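PDB 4RI6: Phi class glutathione transferase GSTF1 from Populus tremula x Populus tremuloides, which probably conjugates glutathione with electrophilic substrates of the RX type, releasing a halide and forming S-substituted glutathiones. Local coordinates for residues Lys49-Pro52 with Pro57-Lys60; Lys26-His31 with Arg74-Lys79. One frame throughout, in Å; residues are numbered along the deposited sequence.

Contact 1: residues Lys49-Pro52 with Pro57-Lys60; sequences KIQP and PAFK
The apolar part of this contact is carried by Ile50, whose two outer methyls meet different residues of the strand. Ile50 CD1 lies 3.8 Å from Ala58 CB, and Ile50 CG2 lies 3.8 Å from Lys60 CE. The first torsion places CG1 between the backbone N and the carbonyl carbon (chi1 66°), which leaves CG2 beside the N; with the chain then extended to CD1, one methyl lies against Ala58 and the other against the far end of the Lys60 chain. Lys60 runs straight beyond CG and crosses Ile50 at about a right angle, so it offers its aliphatic length here, while NZ makes a weak hydrogen bond to Tyr8 OH. Cutting Ile50 back to an alanine would probably open a gap beside Ala58 CB and leave the Lys60 methylenes without this apolar neighbour.

The polar part is indirect. Water 1 accepts from Gln51 NE2 at 3.0 Å and donates to Pro57 O at 2.6 Å, joining the two segments. Gln51 bends at chi2 (-73°), and its CG comes 3.9 Å from Pro57 O. The other side of its amide is tied within the loop, OE1 accepting from Phe53 N and, weakly, from Gln55 N, which would help fix the amide's rotation.

Pro57 follows a cis peptide bond and touches the bound glutathione. A cis-proline leading into the strand 58-60 is the hallmark of the thioredoxin-like glutathione-binding domain of glutathione transferases, and here the 49-52 loop packs beside it.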
ATOM      1  N   LYS A  49     -10.969   1.383  19.665  1.00 32.28           N
ATOM      2  CA  LYS A  49      -9.837   2.010  20.343  1.00 33.36           C
ATOM      3  C   LYS A  49      -8.503   1.499  19.817  1.00 32.09           C
ATOM      4  O   LYS A  49      -7.508   2.220  19.861  1.00 32.40           O
ATOM      5  CB  LYS A  49      -9.908   1.780  21.863  1.00 36.64           C
ATOM      6  CG  LYS A  49     -10.933   2.640  22.592  1.00 40.13           C
ATOM      7  CD  LYS A  49     -10.543   4.124  22.561  1.00 42.60           C
ATOM      8  CE  LYS A  49      -9.389   4.483  23.518  1.00 43.92           C
ATOM      9  NZ  LYS A  49      -9.872   5.028  24.830  1.00 44.48           N
ATOM     10  N   ILE A  50      -8.474   0.264  19.308  1.00 29.44           N
ATOM     11  CA  ILE A  50      -7.220  -0.290  18.808  1.00 28.80           C
ATOM     12  C   ILE A  50      -7.165  -0.333  17.287  1.00 29.16           C
ATOM     13  O   ILE A  50      -6.071  -0.351  16.739  1.00 29.94           O
ATOM     14  CB  ILE A  50      -6.941  -1.681  19.387  1.00 28.98           C
ATOM     15  CG1 ILE A  50      -7.945  -2.718  18.912  1.00 29.79           C
ATOM     16  CG2 ILE A  50      -6.974  -1.640  20.908  1.00 30.50           C
ATOM     17  CD1 ILE A  50      -7.497  -4.122  19.240  1.00 31.17           C
ATOM     18  N   GLN A  51      -8.309  -0.309  16.607  1.00 27.30           N
ATOM     19  CA  GLN A  51      -8.322  -0.202  15.140  1.00 27.38           C
ATOM     20  C   GLN A  51      -9.385   0.828  14.761  1.00 28.07           C
ATOM     21  O   GLN A  51     -10.587   0.518  14.746  1.00 28.66           O
ATOM     22  CB  GLN A  51      -8.594  -1.559  14.471  1.00 25.35           C
ATOM     23  CG  GLN A  51      -7.772  -1.790  13.187  1.00 25.25           C
ATOM     24  CD  GLN A  51      -8.251  -0.974  12.000  1.00 25.44           C
ATOM     25  OE1 GLN A  51      -9.127  -0.111  12.127  1.00 27.02           O
ATOM     26  NE2 GLN A  51      -7.657  -1.234  10.826  1.00 24.86           N
ATOM     27  N   PRO A  52      -8.949   2.064  14.466  1.00 28.41           N
ATOM     28  CA  PRO A  52      -9.913   3.177  14.428  1.00 28.88           C
ATOM     29  C   PRO A  52     -10.801   3.180  13.188  1.00 28.98           C
ATOM     30  O   PRO A  52     -11.788   3.910  13.131  1.00 30.37           O
ATOM     31  CB  PRO A  52      -9.019   4.424  14.479  1.00 28.79           C
ATOM     32  CG  PRO A  52      -7.678   3.971  14.014  1.00 28.97           C
ATOM     33  CD  PRO A  52      -7.552   2.517  14.333  1.00 28.47           C
ATOM     34  N   PRO A  57      -6.984  -6.916  10.503  1.00 20.68           N
ATOM     35  CA  PRO A  57      -6.579  -7.228  11.867  1.00 21.93           C
ATOM     36  C   PRO A  57      -6.041  -6.057  12.657  1.00 22.84           C
ATOM     37  O   PRO A  57      -5.770  -4.989  12.117  1.00 23.05           O
ATOM     38  CB  PRO A  57      -5.458  -8.245  11.644  1.00 23.01           C
ATOM     39  CG  PRO A  57      -4.793  -7.741  10.451  1.00 22.51           C
ATOM     40  CD  PRO A  57      -5.903  -7.252   9.548  1.00 20.97           C
ATOM     41  N   ALA A  58      -5.877  -6.297  13.950  1.00 23.14           N
ATOM     42  CA  ALA A  58      -5.016  -5.480  14.793  1.00 24.37           C
ATOM     43  C   ALA A  58      -3.985  -6.393  15.446  1.00 24.20           C
ATOM     44  O   ALA A  58      -4.199  -7.607  15.574  1.00 25.05           O
ATOM     45  CB  ALA A  58      -5.825  -4.715  15.834  1.00 25.78           C
ATOM     46  N   PHE A  59      -2.881  -5.798  15.868  1.00 23.73           N
ATOM     47  CA  PHE A  59      -1.746  -6.498  16.424  1.00 24.82           C
ATOM     48  C   PHE A  59      -1.344  -5.837  17.739  1.00 25.28           C
ATOM     49  O   PHE A  59      -1.308  -4.601  17.816  1.00 25.37           O
ATOM     50  CB  PHE A  59      -0.585  -6.455  15.423  1.00 25.29           C
ATOM     51  CG  PHE A  59       0.722  -6.891  15.997  1.00 25.49           C
ATOM     52  CD1 PHE A  59       1.475  -6.043  16.781  1.00 24.53           C
ATOM     53  CD2 PHE A  59       1.217  -8.156  15.726  1.00 25.21           C
ATOM     54  CE1 PHE A  59       2.677  -6.461  17.320  1.00 25.16           C
ATOM     55  CE2 PHE A  59       2.422  -8.567  16.240  1.00 25.14           C
ATOM     56  CZ  PHE A  59       3.156  -7.721  17.037  1.00 25.76           C
ATOM     57  N   LYS A  60      -1.036  -6.648  18.760  1.00 26.32           N
ATOM     58  CA  LYS A  60      -0.422  -6.165  19.999  1.00 27.29           C
ATOM     59  C   LYS A  60       0.739  -7.056  20.426  1.00 27.24           C
ATOM     60  O   LYS A  60       0.643  -8.276  20.365  1.00 28.03           O
ATOM     61  CB  LYS A  60      -1.427  -6.116  21.166  1.00 28.03           C
ATOM     62  CG  LYS A  60      -2.645  -5.234  20.997  1.00 30.29           C
ATOM     63  CD  LYS A  60      -3.442  -5.226  22.307  1.00 32.81           C
ATOM     64  CE  LYS A  60      -4.726  -4.426  22.207  1.00 33.38           C
ATOM     65  NZ  LYS A  60      -5.449  -4.419  23.496  1.00 34.82           N
TER
HETATM   66  O   HOH W   1      -5.851  -3.455   9.968  1.00 19.42           O

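Contact 2: residues Lys26-His31 with Arg74-Lys79; sequences KDVPFH and RYICDK
Lys26 and Ile76 meet where the turn joining helix 14-25 to strand 30-33, part of the thioredoxin-like beta-alpha-beta unit, packs on helix 69-79. Asp27 has positive phi (60°) and closes the preceding helix with a Schellman motif, after which the chain heads for the strand.

Lys26 contributes most of the turn's surface here, and its conformation explains how. Its CG sits beside the backbone N, anti to the carbonyl carbon, and further bends at chi2 and chi3 (-59° and -55°) curl the chain so that CB and CG lie against Ile76 while NZ comes round to the side of Cys77. The folded methylenes therefore serve as an apolar surface: Lys26 CG is 3.9 Å from Ile76 CG2, and Lys26 CD is 4.3 Å from Cys77 SG. The Lys26 and Ile76 chains pass side by side, running contrary ways.

On Ile76 the first torsion sets CG2 anti to the backbone N, while CG1 takes the place beside it. CG2 is thus the branch presented to the turn, where it also meets Val28 CG2 at a looser 4.3 Å. Leu23 of helix 14-25 touches both Val28 and Ile76, extending this apolar cluster.

Although the residue is buried, the ammonium of Lys26 is well supplied with acceptors. Lys83 O and Asn85 O accept hydrogen bonds from it, carbonyls that probably help offset its charge beyond the end of helix 69-79. A water completes the link between the segments, accepting from Lys26 NZ at 2.7 Å and donating to Cys77 O at 2.8 Å.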
ATOM      1  N   LYS A  26       7.539 -16.755  10.062  1.00 24.79           N
ATOM      2  CA  LYS A  26       8.551 -16.215  10.962  1.00 24.72           C
ATOM      3  C   LYS A  26       8.681 -16.986  12.267  1.00 26.72           C
ATOM      4  O   LYS A  26       9.481 -16.597  13.116  1.00 27.07           O
ATOM      5  CB  LYS A  26       8.254 -14.743  11.265  1.00 24.24           C
ATOM      6  CG  LYS A  26       8.374 -13.876  10.026  1.00 23.59           C
ATOM      7  CD  LYS A  26       9.762 -13.926   9.388  1.00 24.23           C
ATOM      8  CE  LYS A  26      10.883 -13.570  10.355  1.00 24.42           C
ATOM      9  NZ  LYS A  26      12.222 -13.503   9.692  1.00 24.16           N
ATOM     10  N   ASP A  27       7.914 -18.068  12.416  1.00 28.42           N
ATOM     11  CA  ASP A  27       7.981 -18.925  13.599  1.00 30.04           C
ATOM     12  C   ASP A  27       7.653 -18.124  14.858  1.00 29.45           C
ATOM     13  O   ASP A  27       8.252 -18.334  15.901  1.00 30.94           O
ATOM     14  CB  ASP A  27       9.382 -19.558  13.693  1.00 33.36           C
ATOM     15  CG  ASP A  27       9.492 -20.614  14.776  1.00 37.47           C
ATOM     16  OD1 ASP A  27       8.469 -21.252  15.106  1.00 38.40           O
ATOM     17  OD2 ASP A  27      10.619 -20.787  15.303  1.00 38.89           O
ATOM     18  N   VAL A  28       6.725 -17.178  14.745  1.00 28.40           N
ATOM     19  CA  VAL A  28       6.351 -16.349  15.881  1.00 29.31           C
ATOM     20  C   VAL A  28       5.090 -16.888  16.521  1.00 30.12           C
ATOM     21  O   VAL A  28       4.043 -16.928  15.879  1.00 30.39           O
ATOM     22  CB  VAL A  28       6.129 -14.901  15.467  1.00 28.88           C
ATOM     23  CG1 VAL A  28       5.692 -14.068  16.664  1.00 28.92           C
ATOM     24  CG2 VAL A  28       7.402 -14.350  14.867  1.00 29.18           C
ATOM     25  N   PRO A  29       5.179 -17.305  17.791  1.00 31.56           N
ATOM     26  CA  PRO A  29       3.944 -17.763  18.422  1.00 31.48           C
ATOM     27  C   PRO A  29       2.971 -16.622  18.605  1.00 30.39           C
ATOM     28  O   PRO A  29       3.402 -15.487  18.792  1.00 30.46           O
ATOM     29  CB  PRO A  29       4.412 -18.305  19.775  1.00 32.64           C
ATOM     30  CG  PRO A  29       5.901 -18.546  19.617  1.00 33.35           C
ATOM     31  CD  PRO A  29       6.344 -17.461  18.677  1.00 32.26           C
ATOM     32  N   PHE A  30       1.680 -16.917  18.539  1.00 29.04           N
ATOM     33  CA  PHE A  30       0.676 -15.877  18.616  1.00 28.57           C
ATOM     34  C   PHE A  30      -0.580 -16.413  19.281  1.00 29.29           C
ATOM     35  O   PHE A  30      -0.787 -17.623  19.378  1.00 30.10           O
ATOM     36  CB  PHE A  30       0.348 -15.314  17.218  1.00 27.07           C
ATOM     37  CG  PHE A  30      -0.235 -16.334  16.282  1.00 27.01           C
ATOM     38  CD1 PHE A  30      -1.599 -16.570  16.260  1.00 27.60           C
ATOM     39  CD2 PHE A  30       0.581 -17.049  15.432  1.00 26.77           C
ATOM     40  CE1 PHE A  30      -2.142 -17.517  15.412  1.00 28.66           C
ATOM     41  CE2 PHE A  30       0.052 -17.987  14.579  1.00 27.38           C
ATOM     42  CZ  PHE A  30      -1.314 -18.223  14.570  1.00 28.27           C
ATOM     43  N   HIS A  31      -1.390 -15.483  19.766  1.00 30.12           N
ATOM     44  CA  HIS A  31      -2.714 -15.758  20.286  1.00 32.21           C
ATOM     45  C   HIS A  31      -3.707 -14.987  19.440  1.00 31.23           C
ATOM     46  O   HIS A  31      -3.564 -13.787  19.256  1.00 32.24           O
ATOM     47  CB  HIS A  31      -2.811 -15.357  21.763  1.00 35.38           C
ATOM     48  CG  HIS A  31      -4.192 -15.455  22.333  1.00 40.23           C
ATOM     49  ND1 HIS A  31      -4.881 -16.648  22.413  1.00 42.63           N
ATOM     50  CD2 HIS A  31      -5.002 -14.516  22.877  1.00 42.11           C
ATOM     51  CE1 HIS A  31      -6.062 -16.436  22.965  1.00 43.17           C
ATOM     52  NE2 HIS A  31      -6.160 -15.151  23.259  1.00 43.11           N
ATOM     53  N   ARG A  74       5.465  -6.046   8.186  1.00 18.93           N
ATOM     54  CA  ARG A  74       6.808  -5.496   8.128  1.00 19.60           C
ATOM     55  C   ARG A  74       7.417  -5.424   9.529  1.00 20.47           C
ATOM     56  O   ARG A  74       8.596  -5.678   9.714  1.00 21.27           O
ATOM     57  CB  ARG A  74       6.821  -4.113   7.461  1.00 19.61           C
ATOM     58  CG  ARG A  74       6.924  -4.217   5.956  1.00 21.30           C
ATOM     59  CD  ARG A  74       7.198  -2.899   5.260  1.00 24.09           C
ATOM     60  NE  ARG A  74       6.038  -2.054   5.302  1.00 25.78           N
ATOM     61  CZ  ARG A  74       5.104  -1.970   4.356  1.00 24.27           C
ATOM     62  NH1 ARG A  74       5.163  -2.644   3.228  1.00 23.72           N
ATOM     63  NH2 ARG A  74       4.094  -1.166   4.540  1.00 24.55           N
ATOM     64  N   TYR A  75       6.611  -5.076  10.520  1.00 19.78           N
ATOM     65  CA  TYR A  75       7.106  -5.021  11.892  1.00 20.83           C
ATOM     66  C   TYR A  75       7.553  -6.404  12.348  1.00 21.33           C
ATOM     67  O   TYR A  75       8.627  -6.566  12.920  1.00 21.49           O
ATOM     68  CB  TYR A  75       6.032  -4.480  12.831  1.00 21.44           C
ATOM     69  CG  TYR A  75       6.387  -4.605  14.288  1.00 22.01           C
ATOM     70  CD1 TYR A  75       7.380  -3.804  14.844  1.00 22.69           C
ATOM     71  CD2 TYR A  75       5.739  -5.521  15.109  1.00 22.66           C
ATOM     72  CE1 TYR A  75       7.708  -3.898  16.153  1.00 23.46           C
ATOM     73  CE2 TYR A  75       6.069  -5.630  16.435  1.00 23.19           C
ATOM     74  CZ  TYR A  75       7.061  -4.816  16.949  1.00 23.70           C
ATOM     75  OH  TYR A  75       7.406  -4.890  18.276  1.00 24.82           O
ATOM     76  N   ILE A  76       6.727  -7.405  12.073  1.00 20.97           N
ATOM     77  CA  ILE A  76       7.047  -8.778  12.441  1.00 21.54           C
ATOM     78  C   ILE A  76       8.376  -9.191  11.808  1.00 22.38           C
ATOM     79  O   ILE A  76       9.253  -9.752  12.465  1.00 22.67           O
ATOM     80  CB  ILE A  76       5.912  -9.733  12.005  1.00 21.55           C
ATOM     81  CG1 ILE A  76       4.668  -9.515  12.861  1.00 23.14           C
ATOM     82  CG2 ILE A  76       6.350 -11.199  12.102  1.00 21.33           C
ATOM     83  CD1 ILE A  76       3.410 -10.155  12.322  1.00 24.08           C
ATOM     84  N   CYS A  77       8.531  -8.900  10.525  1.00 22.33           N
ATOM     85  CA  CYS A  77       9.747  -9.266   9.821  1.00 22.51           C
ATOM     86  C   CYS A  77      10.974  -8.518  10.373  1.00 23.66           C
ATOM     87  O   CYS A  77      12.082  -9.072  10.436  1.00 25.41           O
ATOM     88  CB  CYS A  77       9.561  -9.023   8.321  1.00 22.03           C
ATOM     89  SG  CYS A  77       8.440 -10.230   7.525  1.00 21.49           S
ATOM     90  N   ASP A  78      10.768  -7.281  10.809  0.54 24.83           N
ATOM     91  CA  ASP A  78      11.841  -6.482  11.386  0.54 26.70           C
ATOM     92  C   ASP A  78      12.230  -6.991  12.778  0.54 25.99           C
ATOM     93  O   ASP A  78      13.400  -7.284  13.056  0.54 25.85           O
ATOM     94  CB  ASP A  78      11.391  -5.021  11.463  0.54 29.86           C
ATOM     95  CG  ASP A  78      12.548  -4.040  11.483  0.54 35.50           C
ATOM     96  OD1 ASP A  78      13.688  -4.445  11.780  0.54 39.07           O
ATOM     97  OD2 ASP A  78      12.299  -2.842  11.220  0.54 36.17           O
ATOM     98  N   LYS A  79      11.235  -7.094  13.651  1.00 25.53           N
ATOM     99  CA  LYS A  79      11.459  -7.546  15.024  1.00 26.91           C
ATOM    100  C   LYS A  79      12.069  -8.934  15.107  1.00 28.25           C
ATOM    101  O   LYS A  79      12.910  -9.204  15.962  1.00 29.62           O
ATOM    102  CB  LYS A  79      10.143  -7.538  15.795  1.00 28.12           C
ATOM    103  CG  LYS A  79      10.287  -7.979  17.245  1.00 29.44           C
ATOM    104  CD  LYS A  79       8.968  -7.928  17.991  1.00 30.46           C
ATOM    105  CE  LYS A  79       9.128  -8.442  19.407  1.00 32.05           C
ATOM    106  NZ  LYS A  79       7.808  -8.647  20.074  1.00 33.42           N
TER
HETATM  107  O   HOH W   2      12.303 -11.080   8.528  1.00 26.00           O

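How the contacts relate
Both contacts belong to the N-terminal, thioredoxin-like domain, with centres 16 Å apart. In sequence, both segments of contact 1 fall between those of contact 2: 26-31 comes first, then 49-52 and 57-60, and finally 74-79. They reach the same four-stranded mixed sheet at different strands, 58-60 for contact 1 and the outer strand 30-33 for contact 2. A direct bridge joins them, as Phe59 CE1 lies 3.6 Å from Tyr75 CE2, with the ring planes at about 75°. Helix 69-79 thereby connects the strand that follows the glutathione-contacting Pro57 with the turn after helix 14-25, and through Arg74 it also forms salt bridges to Asp100 and Glu104 of the second subunit.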